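Local coordinates for Glyoxalase/bleomycin resistance protein/dioxygenase (Sphaerobacter thermophilus, PDB 4HC5) that is of undetermined specific function but belongs to the vicinal oxygen chelate superfamily and may have dioxygenase activity, at residues 40-45 / 50-55. Residues are numbered along the deposited sequence; the frame is centred on the assembly and turned at random.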
ATOM      1  N   VAL A  40      -5.108  14.338   3.815  1.00 19.17           N
ATOM      2  CA  VAL A  40      -5.460  13.989   5.187  1.00 20.21           C
ATOM      3  C   VAL A  40      -4.385  14.489   6.152  1.00 19.58           C
ATOM      4  O   VAL A  40      -4.471  15.607   6.660  1.00 21.85           O
ATOM      5  CB  VAL A  40      -5.807  12.462   5.337  1.00 18.97           C
ATOM      6  CG1 VAL A  40      -6.201  12.172   6.773  1.00 20.74           C
ATOM      7  CG2 VAL A  40      -6.907  12.057   4.331  1.00 21.51           C
ATOM      8  N   PHE A  41      -3.305  13.714   6.299  1.00 18.21           N
ATOM      9  CA  PHE A  41      -2.206  14.157   7.138  1.00 20.33           C
ATOM     10  C   PHE A  41      -1.331  15.206   6.454  1.00 19.99           C
ATOM     11  O   PHE A  41      -1.018  15.122   5.255  1.00 19.13           O
ATOM     12  CB  PHE A  41      -1.295  12.982   7.556  1.00 19.98           C
ATOM     13  CG  PHE A  41      -1.804  12.167   8.684  1.00 20.52           C
ATOM     14  CD1 PHE A  41      -2.621  11.116   8.451  1.00 21.70           C
ATOM     15  CD2 PHE A  41      -1.488  12.482   9.987  1.00 23.07           C
ATOM     16  CE1 PHE A  41      -3.153  10.372   9.467  1.00 28.25           C
ATOM     17  CE2 PHE A  41      -1.955  11.718  11.007  1.00 28.03           C
ATOM     18  CZ  PHE A  41      -2.760  10.621  10.760  1.00 27.64           C
ATOM     19  N   ASP A  42      -0.875  16.141   7.302  1.00 19.34           N
ATOM     20  CA  ASP A  42       0.192  17.084   6.969  1.00 20.52           C
ATOM     21  C   ASP A  42       0.718  17.637   8.290  1.00 20.72           C
ATOM     22  O   ASP A  42       0.294  18.650   8.829  1.00 23.39           O
ATOM     23  CB  ASP A  42      -0.343  18.148   6.053  1.00 23.53           C
ATOM     24  CG  ASP A  42       0.719  19.046   5.533  1.00 26.55           C
ATOM     25  OD1 ASP A  42       1.862  18.934   6.015  1.00 26.12           O
ATOM     26  OD2 ASP A  42       0.407  19.863   4.629  1.00 29.08           O
ATOM     27  N   ASN A  43       1.592  16.843   8.840  1.00 21.67           N
ATOM     28  CA  ASN A  43       2.059  17.009  10.202  1.00 25.04           C
ATOM     29  C   ASN A  43       3.519  16.649  10.400  1.00 27.17           C
ATOM     30  O   ASN A  43       3.918  15.520  10.031  1.00 27.72           O
ATOM     31  CB  ASN A  43       1.250  16.156  11.184  1.00 25.68           C
ATOM     32  CG  ASN A  43       1.569  16.416  12.629  1.00 28.66           C
ATOM     33  OD1 ASN A  43       1.161  17.450  13.201  1.00 27.85           O
ATOM     34  ND2 ASN A  43       2.398  15.583  13.168  1.00 28.51           N
ATOM     35  N   GLN A  44       4.228  17.505  11.138  1.00 29.20           N
ATOM     36  CA  GLN A  44       5.645  17.146  11.532  1.00 33.35           C
ATOM     37  C   GLN A  44       5.669  16.142  12.663  1.00 30.23           C
ATOM     38  O   GLN A  44       5.399  16.486  13.817  1.00 36.45           O
ATOM     39  CB  GLN A  44       6.418  18.315  11.993  1.00 41.93           C
ATOM     40  CG  GLN A  44       6.687  19.398  10.964  1.00 47.12           C
ATOM     41  CD  GLN A  44       7.649  19.011   9.773  1.00 34.85           C
ATOM     42  OE1 GLN A  44       8.552  18.094   9.843  1.00 39.77           O
ATOM     43  NE2 GLN A  44       7.509  19.756   8.665  1.00 33.69           N
ATOM     44  N   LEU A  45       5.949  14.887  12.364  1.00 30.11           N
ATOM     45  CA  LEU A  45       6.037  13.908  13.406  1.00 31.58           C
ATOM     46  C   LEU A  45       7.315  14.155  14.175  1.00 36.73           C
ATOM     47  O   LEU A  45       7.362  13.898  15.361  1.00 47.27           O
ATOM     48  CB  LEU A  45       5.978  12.486  12.906  1.00 33.11           C
ATOM     49  CG  LEU A  45       4.780  12.067  12.082  1.00 30.56           C
ATOM     50  CD1 LEU A  45       4.777  10.610  11.711  1.00 35.01           C
ATOM     51  CD2 LEU A  45       3.453  12.489  12.642  1.00 38.91           C
ATOM     52  N   ARG A  50       7.889  15.407   7.656  1.00 25.23           N
ATOM     53  CA  ARG A  50       6.598  16.021   7.412  1.00 25.31           C
ATOM     54  C   ARG A  50       5.779  14.876   6.839  1.00 21.91           C
ATOM     55  O   ARG A  50       5.970  14.429   5.738  1.00 21.77           O
ATOM     56  CB  ARG A  50       6.707  17.192   6.406  1.00 22.82           C
ATOM     57  CG  ARG A  50       5.374  17.853   6.132  1.00 25.80           C
ATOM     58  CD  ARG A  50       5.521  18.822   4.976  1.00 25.18           C
ATOM     59  NE  ARG A  50       4.234  19.354   4.530  1.00 24.16           N
ATOM     60  CZ  ARG A  50       4.032  20.027   3.410  1.00 28.91           C
ATOM     61  NH1 ARG A  50       5.028  20.331   2.577  1.00 35.63           N
ATOM     62  NH2 ARG A  50       2.803  20.415   3.150  1.00 30.70           N
ATOM     63  N   PHE A  51       4.929  14.335   7.682  1.00 21.01           N
ATOM     64  CA  PHE A  51       4.103  13.202   7.355  1.00 19.79           C
ATOM     65  C   PHE A  51       2.866  13.712   6.602  1.00 18.14           C
ATOM     66  O   PHE A  51       2.056  14.434   7.141  1.00 21.03           O
ATOM     67  CB  PHE A  51       3.706  12.341   8.560  1.00 22.90           C
ATOM     68  CG  PHE A  51       2.985  11.112   8.192  1.00 23.74           C
ATOM     69  CD1 PHE A  51       3.626  10.073   7.517  1.00 22.67           C
ATOM     70  CD2 PHE A  51       1.655  10.954   8.524  1.00 24.71           C
ATOM     71  CE1 PHE A  51       2.970   8.913   7.178  1.00 24.19           C
ATOM     72  CE2 PHE A  51       0.963   9.815   8.192  1.00 24.18           C
ATOM     73  CZ  PHE A  51       1.631   8.739   7.527  1.00 25.17           C
ATOM     74  N   VAL A  52       2.791  13.303   5.293  1.00 17.67           N
ATOM     75  CA  VAL A  52       1.760  13.805   4.374  1.00 16.95           C
ATOM     76  C   VAL A  52       1.088  12.594   3.773  1.00 17.22           C
ATOM     77  O   VAL A  52       1.733  11.672   3.242  1.00 17.28           O
ATOM     78  CB  VAL A  52       2.346  14.708   3.249  1.00 18.70           C
ATOM     79  CG1 VAL A  52       1.262  15.084   2.224  1.00 20.06           C
ATOM     80  CG2 VAL A  52       3.081  15.941   3.819  1.00 20.50           C
ATOM     81  N   THR A  53      -0.253  12.600   3.835  1.00 16.31           N
ATOM     82  CA  THR A  53      -1.018  11.574   3.159  1.00 15.74           C
ATOM     83  C   THR A  53      -2.212  12.156   2.371  1.00 15.58           C
ATOM     84  O   THR A  53      -2.721  13.238   2.654  1.00 16.51           O
ATOM     85  CB  THR A  53      -1.602  10.469   4.086  1.00 16.18           C
ATOM     86  OG1 THR A  53      -2.670  11.023   4.847  1.00 17.89           O
ATOM     87  CG2 THR A  53      -0.577   9.837   5.047  1.00 18.10           C
ATOM     88  N   VAL A  54      -2.636  11.366   1.375  1.00 15.88           N
ATOM     89  CA  VAL A  54      -3.761  11.679   0.530  1.00 16.51           C
ATOM     90  C   VAL A  54      -4.654  10.413   0.405  1.00 16.29           C
ATOM     91  O   VAL A  54      -4.222   9.295   0.588  1.00 16.85           O
ATOM     92  CB  VAL A  54      -3.325  12.144  -0.898  1.00 15.31           C
ATOM     93  CG1 VAL A  54      -2.705  13.538  -0.840  1.00 18.59           C
ATOM     94  CG2 VAL A  54      -2.371  11.136  -1.555  1.00 16.67           C
ATOM     95  N   VAL A  55      -5.947  10.654   0.135  1.00 17.16           N
ATOM     96  CA  VAL A  55      -6.888   9.534   0.064  1.00 17.41           C
ATOM     97  C   VAL A  55      -7.892   9.774  -1.079  1.00 19.69           C
ATOM     98  O   VAL A  55      -8.328  10.875  -1.274  1.00 18.94           O
ATOM     99  CB  VAL A  55      -7.664   9.342   1.411  1.00 18.29           C
ATOM    100  CG1 VAL A  55      -8.674  10.470   1.688  1.00 20.17           C
ATOM    101  CG2 VAL A  55      -8.345   7.989   1.505  1.00 19.76           C
TER
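R50 and D42 form a salt bridge of two hydrogen bonds, gripped side-on. R50 NE lies 2.8 Å from D42 OD1, and R50 NH2 2.9 Å from D42 OD2. Both oxygens are met on their syn sides in the guanidinium plane, but the carboxylate is turned 27° against it. R50 keeps an extended chain, with CG anti to the backbone N (chi1 -180°), which lifts the guanidinium off the sheet and leans it along the strand toward D42.

On the face that carries N43 and F51, the F51 ring points its CE2 edge at the face of F41, 3.7 Å from F41 CG. The rings form an edge-to-face pair with planes at 67°. L45 packs its CG against F51 CB at 3.7 Å.

The backbones run antiparallel. N43 and F51 form a hydrogen-bonded pair, with F51 N 2.8 Å from N43 O. D42 and N43 both face F51, as in a classic beta bulge. Next to it the backbone N of F41 bonds to a side chain, T53 OG1, at 3.1 Å. V40 N then reaches T53 O at 2.9 Å.

Beyond the two segments, E25 on helix 24-34 forms a salt bridge with R50 NH2 and K39 one with D42 OD2, while Q62 bonds T53 OG1. A64 and W70 touch F51, while W113 of the second subunit packs on L45.

The hairpin belongs to the beta-alpha-beta-beta-beta module of the glyoxalase fold, with strand 38-46 outermost in its sheet within this chain. The charges alternate K39, D42, R50, E25, which probably keeps D42 and R50 ionised and ties this edge to helix 24-34.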